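Local atomic coordinates of aminotransferase, class III (Thermomicrobium roseum, PDB entry 6IO1), a protein that probably transfers amino groups between amines and carbonyl compounds with the help of pyridoxal 5'-phosphate, acting as a thermostable (S)-enantioselective omega-transaminase. Residues T5-A8 with A9-V12; A13-I16 with A17-H21; D55-A58 with G59-V63; V63-G66 with H67-E71. One frame throughout, in Å; residues are numbered along the deposited sequence.

Interaction 1. Residues T5-A8 with A9-V12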
loop_
_atom_site.group_PDB
_atom_site.type_symbol
_atom_site.label_atom_id
_atom_site.label_comp_id
_atom_site.label_asym_id
_atom_site.label_seq_id
_atom_site.Cartn_x
_atom_site.Cartn_y
_atom_site.Cartn_z
ATOM N N THR B 5 -21.847 4.692 19.429
ATOM C CA THR B 5 -22.685 3.844 20.272
ATOM C C THR B 5 -21.986 2.525 20.582
ATOM O O THR B 5 -22.568 1.446 20.449
ATOM C CB THR B 5 -24.033 3.573 19.612
ATOM O OG1 THR B 5 -23.825 2.974 18.327
ATOM C CG2 THR B 5 -24.818 4.865 19.446
ATOM N N TRP B 6 -20.738 2.579 21.032
ATOM C CA TRP B 6 -19.990 1.355 21.270
ATOM C C TRP B 6 -19.832 1.117 22.766
ATOM O O TRP B 6 -19.755 2.058 23.558
ATOM C CB TRP B 6 -18.604 1.413 20.611
ATOM C CG TRP B 6 -17.790 2.638 20.971
ATOM C CD1 TRP B 6 -17.594 3.746 20.195
ATOM C CD2 TRP B 6 -17.059 2.870 22.187
ATOM N NE1 TRP B 6 -16.796 4.650 20.853
ATOM C CE2 TRP B 6 -16.454 4.138 22.077
ATOM C CE3 TRP B 6 -16.855 2.128 23.357
ATOM C CZ2 TRP B 6 -15.667 4.680 23.091
ATOM C CZ3 TRP B 6 -16.079 2.671 24.363
ATOM C CH2 TRP B 6 -15.492 3.932 24.223
ATOM N N ASN B 7 -19.853 -0.157 23.150
ATOM C CA ASN B 7 -19.513 -0.579 24.501
ATOM C C ASN B 7 -18.259 -1.446 24.443
ATOM O O ASN B 7 -18.061 -2.203 23.486
ATOM C CB ASN B 7 -20.694 -1.289 25.197
ATOM C CG ASN B 7 -20.819 -2.750 24.833
ATOM O OD1 ASN B 7 -20.018 -3.585 25.256
ATOM N ND2 ASN B 7 -21.862 -3.077 24.079
ATOM N N ALA B 8 -17.415 -1.321 25.470
ATOM C CA ALA B 8 -16.087 -1.933 25.442
ATOM C C ALA B 8 -16.151 -3.452 25.304
ATOM O O ALA B 8 -15.399 -4.046 24.521
ATOM C CB ALA B 8 -15.314 -1.542 26.701
ATOM N N ALA B 9 -17.028 -4.103 26.075
ATOM C CA ALA B 9 -17.116 -5.560 26.018
ATOM C C ALA B 9 -17.520 -6.038 24.629
ATOM O O ALA B 9 -16.952 -7.006 24.102
ATOM C CB ALA B 9 -18.102 -6.067 27.070
ATOM N N GLU B 10 -18.479 -5.329 24.027
ATOM C CA GLU B 10 -18.960 -5.665 22.662
ATOM C C GLU B 10 -17.796 -5.504 21.677
ATOM O O GLU B 10 -17.635 -6.383 20.808
ATOM C CB GLU B 10 -20.132 -4.759 22.281
ATOM C CG GLU B 10 -20.948 -5.289 21.115
ATOM C CD GLU B 10 -22.188 -4.474 20.787
ATOM O OE1 GLU B 10 -22.108 -3.232 20.843
ATOM O OE2 GLU B 10 -23.230 -5.085 20.482
ATOM N N LEU B 11 -16.996 -4.444 21.838
ATOM C CA LEU B 11 -15.865 -4.212 20.946
ATOM C C LEU B 11 -14.830 -5.320 21.074
ATOM O O LEU B 11 -14.293 -5.796 20.066
ATOM C CB LEU B 11 -15.233 -2.852 21.241
ATOM C CG LEU B 11 -16.044 -1.616 20.850
ATOM C CD1 LEU B 11 -15.369 -0.359 21.372
ATOM C CD2 LEU B 11 -16.227 -1.544 19.342
ATOM N N VAL B 12 -14.545 -5.756 22.304
ATOM C CA VAL B 12 -13.583 -6.838 22.507
ATOM C C VAL B 12 -14.084 -8.120 21.849
ATOM O O VAL B 12 -13.335 -8.820 21.150
ATOM C CB VAL B 12 -13.317 -7.041 24.011
ATOM C CG1 VAL B 12 -12.583 -8.352 24.254
ATOM C CG2 VAL B 12 -12.531 -5.867 24.574
HETATM O O HOH W 1 -19.848 -1.955 20.305
#
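Asn7 is the N-cap of helix 8-18, and its side chain turns back over the first turn to meet Glu10. Asn7 OD1 accepts from Glu10 N at 2.6 Å, a short, fairly straight bond (160° at the hydrogen) whose donor stands above the amide carbonyl plane. CG lies between the backbone N and the carbonyl carbon (chi1 82°), which carries the amide over the helix end. Backbone bonds open the helix: Leu11 N gives to Asn7 O at 3.0 Å and Val12 N to Ala8 O at 2.9 Å. Asn7 thus accepts through both its backbone carbonyl and its side chain.

The extended Glu10 chain brings its carboxylate to within 20° of the plane of the Asn7 amide, yet Asn7 ND2 and Glu10 OE1 are poorly angled for a hydrogen bond. A water donates to Glu10 OE1 at 2.7 Å and links it to the backbone N of Asn7, though weakly at that end.

The apolar part joins Trp6 to Leu11, with Val38 and Ala48 of the same chain, and Pro95 of the second subunit, also against the indole. Leu11 CD1 meets the ring obliquely on its six-membered side, 3.5 Å from Trp6 CE3.

Interaction 2. Residues A13-I16 with A17-H21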
loop_
_atom_site.group_PDB
_atom_site.type_symbol
_atom_site.label_atom_id
_atom_site.label_comp_id
_atom_site.label_asym_id
_atom_site.label_seq_id
_atom_site.Cartn_x
_atom_site.Cartn_y
_atom_site.Cartn_z
ATOM N N ALA B 13 -15.363 -8.440 22.058
ATOM C CA ALA B 13 -15.929 -9.656 21.479
ATOM C C ALA B 13 -15.895 -9.608 19.955
ATOM O O ALA B 13 -15.502 -10.580 19.299
ATOM C CB ALA B 13 -17.358 -9.860 21.982
ATOM N N LYS B 14 -16.304 -8.476 19.374
ATOM C CA LYS B 14 -16.306 -8.334 17.922
ATOM C C LYS B 14 -14.895 -8.422 17.355
ATOM O O LYS B 14 -14.685 -9.008 16.287
ATOM C CB LYS B 14 -16.954 -7.008 17.525
ATOM C CG LYS B 14 -18.464 -6.960 17.661
ATOM C CD LYS B 14 -18.983 -5.575 17.305
ATOM C CE LYS B 14 -20.474 -5.589 17.015
ATOM N NZ LYS B 14 -21.023 -4.207 16.908
ATOM N N ASP B 15 -13.918 -7.832 18.048
ATOM C CA ASP B 15 -12.538 -7.903 17.583
ATOM C C ASP B 15 -12.040 -9.340 17.579
ATOM O O ASP B 15 -11.415 -9.789 16.612
ATOM C CB ASP B 15 -11.642 -7.027 18.458
ATOM C CG ASP B 15 -10.240 -6.899 17.902
ATOM O OD1 ASP B 15 -10.015 -6.018 17.045
ATOM O OD2 ASP B 15 -9.363 -7.688 18.311
ATOM N N ILE B 16 -12.299 -10.075 18.663
ATOM C CA ILE B 16 -11.886 -11.476 18.711
ATOM C C ILE B 16 -12.576 -12.270 17.607
ATOM O O ILE B 16 -11.971 -13.145 16.976
ATOM C CB ILE B 16 -12.169 -12.072 20.102
ATOM C CG1 ILE B 16 -11.241 -11.451 21.146
ATOM C CG2 ILE B 16 -12.006 -13.587 20.086
ATOM C CD1 ILE B 16 -11.623 -11.781 22.572
ATOM N N ALA B 17 -13.849 -11.964 17.344
ATOM C CA ALA B 17 -14.614 -12.743 16.377
ATOM C C ALA B 17 -14.193 -12.460 14.936
ATOM O O ALA B 17 -14.194 -13.371 14.100
ATOM C CB ALA B 17 -16.108 -12.475 16.557
ATOM N N HIS B 18 -13.839 -11.210 14.616
ATOM C CA HIS B 18 -13.742 -10.808 13.216
ATOM C C HIS B 18 -12.446 -10.127 12.787
ATOM O O HIS B 18 -12.276 -9.910 11.583
ATOM C CB HIS B 18 -14.903 -9.864 12.855
ATOM C CG HIS B 18 -16.255 -10.408 13.194
ATOM N ND1 HIS B 18 -16.801 -11.500 12.556
ATOM C CD2 HIS B 18 -17.178 -10.001 14.098
ATOM C CE1 HIS B 18 -17.999 -11.746 13.054
ATOM N NE2 HIS B 18 -18.252 -10.850 13.992
ATOM N N HIS B 19 -11.534 -9.788 13.695
ATOM C CA HIS B 19 -10.369 -8.981 13.339
ATOM C C HIS B 19 -9.113 -9.846 13.327
ATOM O O HIS B 19 -8.669 -10.325 14.377
ATOM C CB HIS B 19 -10.198 -7.797 14.286
ATOM C CG HIS B 19 -9.162 -6.815 13.833
ATOM N ND1 HIS B 19 -8.657 -5.830 14.654
ATOM C CD2 HIS B 19 -8.533 -6.673 12.642
ATOM C CE1 HIS B 19 -7.762 -5.123 13.987
ATOM N NE2 HIS B 19 -7.668 -5.613 12.764
ATOM N N LEU B 20 -8.540 -10.031 12.137
ATOM C CA LEU B 20 -7.290 -10.769 11.954
ATOM C C LEU B 20 -6.144 -9.770 12.067
ATOM O O LEU B 20 -5.666 -9.222 11.073
ATOM C CB LEU B 20 -7.291 -11.490 10.612
ATOM C CG LEU B 20 -6.235 -12.565 10.355
ATOM C CD1 LEU B 20 -6.606 -13.857 11.058
ATOM C CD2 LEU B 20 -6.072 -12.796 8.860
ATOM N N HIS B 21 -5.708 -9.526 13.300
ATOM C CA HIS B 21 -4.722 -8.487 13.563
ATOM C C HIS B 21 -3.413 -8.772 12.831
ATOM O O HIS B 21 -2.985 -9.929 12.746
ATOM C CB HIS B 21 -4.442 -8.380 15.062
ATOM C CG HIS B 21 -5.535 -7.729 15.845
ATOM N ND1 HIS B 21 -5.465 -6.421 16.275
ATOM C CD2 HIS B 21 -6.719 -8.210 16.291
ATOM C CE1 HIS B 21 -6.562 -6.124 16.949
ATOM N NE2 HIS B 21 -7.338 -7.191 16.974
HETATM O O HOH W 2 -9.533 -12.995 15.326
#
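The C-terminal end of helix 8-18 is tied down by one carboxylate, that of Asp15, which bonds two histidines beyond the last turn. His19 ND1 gives to Asp15 OD1 at 2.8 Å, on the syn side but out of the carboxylate plane, with the oxygen in the imidazole plane; His21 NE2 gives to Asp15 OD2 at 2.5 Å, a very short bond. With CG opposite the backbone N (chi1 -172°), the carboxylate reaches forward to the edges of both rings, its plane almost perpendicular to the His19 ring (89°). His19 ND1 hangs 3.0 Å above the plane of the His21 ring, offset toward its rim.

His21 ND1 is hydrogen-bonded to the carbonyl of Thr88 of the second subunit; with both ring nitrogens facing acceptors, His21 is probably doubly protonated. His19 N closes the last turn on Asp15 O at 2.9 Å, and a water bridges Ile16 O and His19 O.

Lys14 forms a salt bridge with Glu99 of the second subunit, and His18 ND1 is hydrogen-bonded to Asp113 O of the second subunit. Asp15 and His21 pack on Leu29 of helix 26-32 and on Pro34, so the helix end lies between that helix and the partner subunit.

Interaction 3. Residues D55-A58 with G59-V63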
loop_
_atom_site.group_PDB
_atom_site.type_symbol
_atom_site.label_atom_id
_atom_site.label_comp_id
_atom_site.label_asym_id
_atom_site.label_seq_id
_atom_site.Cartn_x
_atom_site.Cartn_y
_atom_site.Cartn_z
ATOM N N ASP B 55 1.463 7.521 24.586
ATOM C CA ASP B 55 1.718 6.890 23.293
ATOM C C ASP B 55 3.221 6.950 23.033
ATOM O O ASP B 55 3.724 7.742 22.230
ATOM C CB ASP B 55 0.916 7.584 22.197
ATOM C CG ASP B 55 0.710 6.711 20.976
ATOM O OD1 ASP B 55 1.319 5.626 20.910
ATOM O OD2 ASP B 55 -0.068 7.107 20.084
ATOM N N GLY B 56 3.950 6.077 23.731
ATOM C CA GLY B 56 5.403 6.055 23.678
ATOM C C GLY B 56 5.984 5.594 22.359
ATOM O O GLY B 56 7.194 5.740 22.152
ATOM N N PHE B 57 5.161 5.042 21.471
ATOM C CA PHE B 57 5.600 4.600 20.157
ATOM C C PHE B 57 5.022 5.460 19.042
ATOM O O PHE B 57 5.276 5.178 17.866
ATOM C CB PHE B 57 5.208 3.131 19.944
ATOM C CG PHE B 57 6.143 2.362 19.055
ATOM C CD1 PHE B 57 7.505 2.342 19.303
ATOM C CD2 PHE B 57 5.652 1.635 17.982
ATOM C CE1 PHE B 57 8.361 1.625 18.489
ATOM C CE2 PHE B 57 6.503 0.917 17.165
ATOM C CZ PHE B 57 7.856 0.910 17.421
ATOM N N ALA B 58 4.272 6.511 19.390
ATOM C CA ALA B 58 3.621 7.401 18.427
ATOM C C ALA B 58 2.859 6.598 17.380
ATOM O O ALA B 58 2.985 6.819 16.175
ATOM C CB ALA B 58 4.625 8.346 17.768
ATOM N N GLY B 59 2.070 5.641 17.853
ATOM C CA GLY B 59 1.424 4.711 16.952
ATOM C C GLY B 59 2.426 3.712 16.415
ATOM O O GLY B 59 2.725 2.710 17.070
ATOM N N LEU B 60 2.953 3.981 15.218
ATOM C CA LEU B 60 3.987 3.156 14.595
ATOM C C LEU B 60 5.080 4.080 14.045
ATOM O O LEU B 60 5.263 4.198 12.832
ATOM C CB LEU B 60 3.395 2.264 13.504
ATOM C CG LEU B 60 2.524 1.107 13.995
ATOM C CD1 LEU B 60 1.991 0.297 12.825
ATOM C CD2 LEU B 60 3.304 0.221 14.953
ATOM N N TRP B 61 5.799 4.740 14.954
ATOM C CA TRP B 61 6.840 5.719 14.635
ATOM C C TRP B 61 6.318 6.890 13.805
ATOM O O TRP B 61 7.112 7.590 13.168
ATOM C CB TRP B 61 8.033 5.102 13.882
ATOM C CG TRP B 61 8.481 3.709 14.240
ATOM C CD1 TRP B 61 7.844 2.539 13.947
ATOM C CD2 TRP B 61 9.712 3.343 14.884
ATOM N NE1 TRP B 61 8.581 1.471 14.399
ATOM C CE2 TRP B 61 9.733 1.938 14.976
ATOM C CE3 TRP B 61 10.788 4.068 15.406
ATOM C CZ2 TRP B 61 10.784 1.244 15.573
ATOM C CZ3 TRP B 61 11.830 3.377 15.997
ATOM C CH2 TRP B 61 11.821 1.980 16.074
ATOM N N ASN B 62 5.009 7.148 13.775
ATOM C CA ASN B 62 4.479 8.042 12.749
ATOM C C ASN B 62 3.664 9.232 13.240
ATOM O O ASN B 62 3.534 10.194 12.477
ATOM C CB ASN B 62 3.625 7.256 11.740
ATOM C CG ASN B 62 2.507 6.475 12.390
ATOM O OD1 ASN B 62 2.533 6.205 13.588
ATOM N ND2 ASN B 62 1.516 6.094 11.593
ATOM N N VAL B 63 3.140 9.235 14.464
ATOM C CA VAL B 63 2.334 10.371 14.906
ATOM C C VAL B 63 3.265 11.462 15.422
ATOM O O VAL B 63 3.355 11.705 16.631
ATOM C CB VAL B 63 1.297 9.956 15.968
ATOM C CG1 VAL B 63 0.321 11.097 16.229
ATOM C CG2 VAL B 63 0.541 8.722 15.510
#
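Phe57 and Trp61 form an edge-to-face pair across the tight bend that leads from strand 52-55, through a type I turn (Asp55 to Ala58), into the short, weakly bonded helix 58-61 beside the cofactor. The ring centroids of Phe57 and the five-membered ring of Trp61 are 4.3 Å apart, with planes at 57°. The leading atom is Phe57 CZ, which comes over one indole face to 3.2 Å from Trp61 CE2. Leu60 CD2 touches the in-plane edge of the phenyl ring. The indole itself comes within about 4 Å of the bound PMP at the nearest atoms. Replacing Phe57 by an alanine would probably leave this indole face without its neighbour and let Trp61 shift beside the cofactor.

The backbone sets the pair: Trp61 N gives to Phe57 O at 3.0 Å, nearly along the C=O axis, holding the two residues together across the bend. Ala58 O is gripped by two amides from opposite faces of its plane, Val63 N at 3.0 Å and Asn62 N at 3.2 Å. Val423 and Ala425 pack against both aromatic rings, and the pocket lysine Lys289 bonds Leu60 O through NZ.

Further out, Asp55 OD1 accepts from Gly59 N at 3.1 Å, from above the carboxylate plane, while Asp55 OD2 takes its stronger partner, His67. At the positive phi of Gly59 a CB would run into Ala58 O, which suits a glycine. Asn62 CG sits between its backbone N and carbonyl carbon (chi1 55°), curling the amide back so that OD1 receives Leu60 N at 2.8 Å from above the amide plane.

Interaction 4. Residues V63-G66 with H67-E71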
loop_
_atom_site.group_PDB
_atom_site.type_symbol
_atom_site.label_atom_id
_atom_site.label_comp_id
_atom_site.label_asym_id
_atom_site.label_seq_id
_atom_site.Cartn_x
_atom_site.Cartn_y
_atom_site.Cartn_z
ATOM N N VAL B 63 3.140 9.235 14.464
ATOM C CA VAL B 63 2.334 10.371 14.906
ATOM C C VAL B 63 3.265 11.462 15.422
ATOM O O VAL B 63 3.355 11.705 16.631
ATOM C CB VAL B 63 1.297 9.956 15.968
ATOM C CG1 VAL B 63 0.321 11.097 16.229
ATOM C CG2 VAL B 63 0.541 8.722 15.510
ATOM N N ASN B 64 3.972 12.116 14.498
ATOM C CA ASN B 64 5.062 13.012 14.876
ATOM C C ASN B 64 4.563 14.277 15.569
ATOM O O ASN B 64 5.144 14.701 16.574
ATOM C CB ASN B 64 5.895 13.354 13.641
ATOM C CG ASN B 64 6.713 12.174 13.153
ATOM O OD1 ASN B 64 6.503 11.039 13.584
ATOM N ND2 ASN B 64 7.654 12.434 12.253
ATOM N N ILE B 65 3.498 14.905 15.055
ATOM C CA ILE B 65 3.014 16.147 15.655
ATOM C C ILE B 65 1.989 15.905 16.755
ATOM O O ILE B 65 1.453 16.873 17.311
ATOM C CB ILE B 65 2.417 17.105 14.602
ATOM C CG1 ILE B 65 1.067 16.593 14.095
ATOM C CG2 ILE B 65 3.395 17.317 13.456
ATOM C CD1 ILE B 65 0.323 17.599 13.240
ATOM N N GLY B 66 1.701 14.651 17.088
ATOM C CA GLY B 66 0.791 14.337 18.168
ATOM C C GLY B 66 -0.649 14.190 17.710
ATOM O O GLY B 66 -1.025 14.522 16.584
ATOM N N HIS B 67 -1.469 13.673 18.620
ATOM C CA HIS B 67 -2.876 13.448 18.336
ATOM C C HIS B 67 -3.680 14.733 18.527
ATOM O O HIS B 67 -3.246 15.681 19.188
ATOM C CB HIS B 67 -3.448 12.356 19.244
ATOM C CG HIS B 67 -2.732 11.043 19.154
ATOM N ND1 HIS B 67 -2.880 10.185 18.085
ATOM C CD2 HIS B 67 -1.885 10.430 20.014
ATOM C CE1 HIS B 67 -2.144 9.106 18.285
ATOM N NE2 HIS B 67 -1.530 9.229 19.448
ATOM N N GLY B 68 -4.872 14.751 17.932
ATOM C CA GLY B 68 -5.844 15.795 18.191
ATOM C C GLY B 68 -5.634 17.120 17.497
ATOM O O GLY B 68 -6.149 18.137 17.971
ATOM N N ARG B 69 -4.903 17.151 16.386
ATOM C CA ARG B 69 -4.677 18.398 15.663
ATOM C C ARG B 69 -5.876 18.675 14.762
ATOM O O ARG B 69 -6.041 18.032 13.720
ATOM C CB ARG B 69 -3.381 18.322 14.862
ATOM C CG ARG B 69 -2.156 18.087 15.728
ATOM C CD ARG B 69 -1.620 19.388 16.302
ATOM N NE ARG B 69 -0.273 19.225 16.841
ATOM C CZ ARG B 69 0.571 20.228 17.061
ATOM N NH1 ARG B 69 0.211 21.475 16.790
ATOM N NH2 ARG B 69 1.778 19.983 17.553
ATOM N N ARG B 70 -6.714 19.633 15.166
ATOM C CA ARG B 70 -7.907 19.969 14.397
ATOM C C ARG B 70 -7.580 20.568 13.035
ATOM O O ARG B 70 -8.423 20.518 12.134
ATOM C CB ARG B 70 -8.794 20.928 15.195
ATOM C CG ARG B 70 -9.366 20.306 16.460
ATOM C CD ARG B 70 -10.658 20.978 16.904
ATOM N NE ARG B 70 -10.557 22.434 16.936
ATOM C CZ ARG B 70 -11.581 23.258 16.737
ATOM N NH1 ARG B 70 -12.787 22.773 16.475
ATOM N NH2 ARG B 70 -11.397 24.569 16.789
ATOM N N GLU B 71 -6.391 21.153 12.871
ATOM C CA GLU B 71 -6.012 21.717 11.578
ATOM C C GLU B 71 -5.986 20.647 10.493
ATOM O O GLU B 71 -6.483 20.864 9.379
ATOM C CB GLU B 71 -4.651 22.405 11.687
ATOM C CG GLU B 71 -4.615 23.567 12.669
ATOM C CD GLU B 71 -4.135 23.154 14.048
ATOM O OE1 GLU B 71 -4.400 22.003 14.455
ATOM O OE2 GLU B 71 -3.492 23.982 14.728
#
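The imidazole of His67 has Val63 CG1 over one face, a CH-pi contact in which the methyl lies 3.9 Å from the ring centroid and 19° off the normal. CG1 comes nearest to the CE1 and ND1 side of the ring, and the two side chains cross at about a right angle. At the ring edge NE2 is engaged by Asp55, while Phe85 of the second subunit packs against both Val63 and His67.

The second flat group, the Arg69 guanidinium, uses its edge. NE and NH2 both bond Ile65 O, at 3.0 Å from Arg69 NE and 3.1 Å from Arg69 NH2, a side-on grip with the oxygen close to the guanidinium plane. NH2 is in the carbonyl plane, on a lone pair; NE is tilted from it by 32°. The bend at chi2 (-84°) folds the arginine back, and its CG rests on Ile65 CD1 at 3.5 Å. An alanine in place of Arg69 would leave Ile65 O without both of these donors and would probably leave Glu344, the salt-bridge partner of NH1, without its mate.

Gly66 lets the loop turn where a side chain would be jammed against the backbone. Its carbonyl and Arg69 N both bond the hydroxyl of Tyr295, just before helix 70-82, where Arg69 is the N-cap residue. One guanidinium thus shares its polar atoms between a carbonyl of its own loop and a carboxylate beyond it, which is likely to fix its rotation.

Interactions 1 and 2 mark the two ends of one helix, 8-18, with centres 12 Å apart: the first caps its start, the second closes its finish. Interactions 3 and 4 follow in series at 55-71, their centres 11 Å apart, sharing Val63 and touching through Asp55 OD2 and His67 NE2 at 2.7 Å, a probable hydrogen bond. The two pairs do not touch; the nearest atoms of interactions 2 and 3 are about 11 Å apart. Proximity to the PMP rises sharply at interaction 3, where the Trp61 side chain is about 4 Å away, against about 12 Å for Val63 and 14 Å for His19. All four contacts also touch the second subunit.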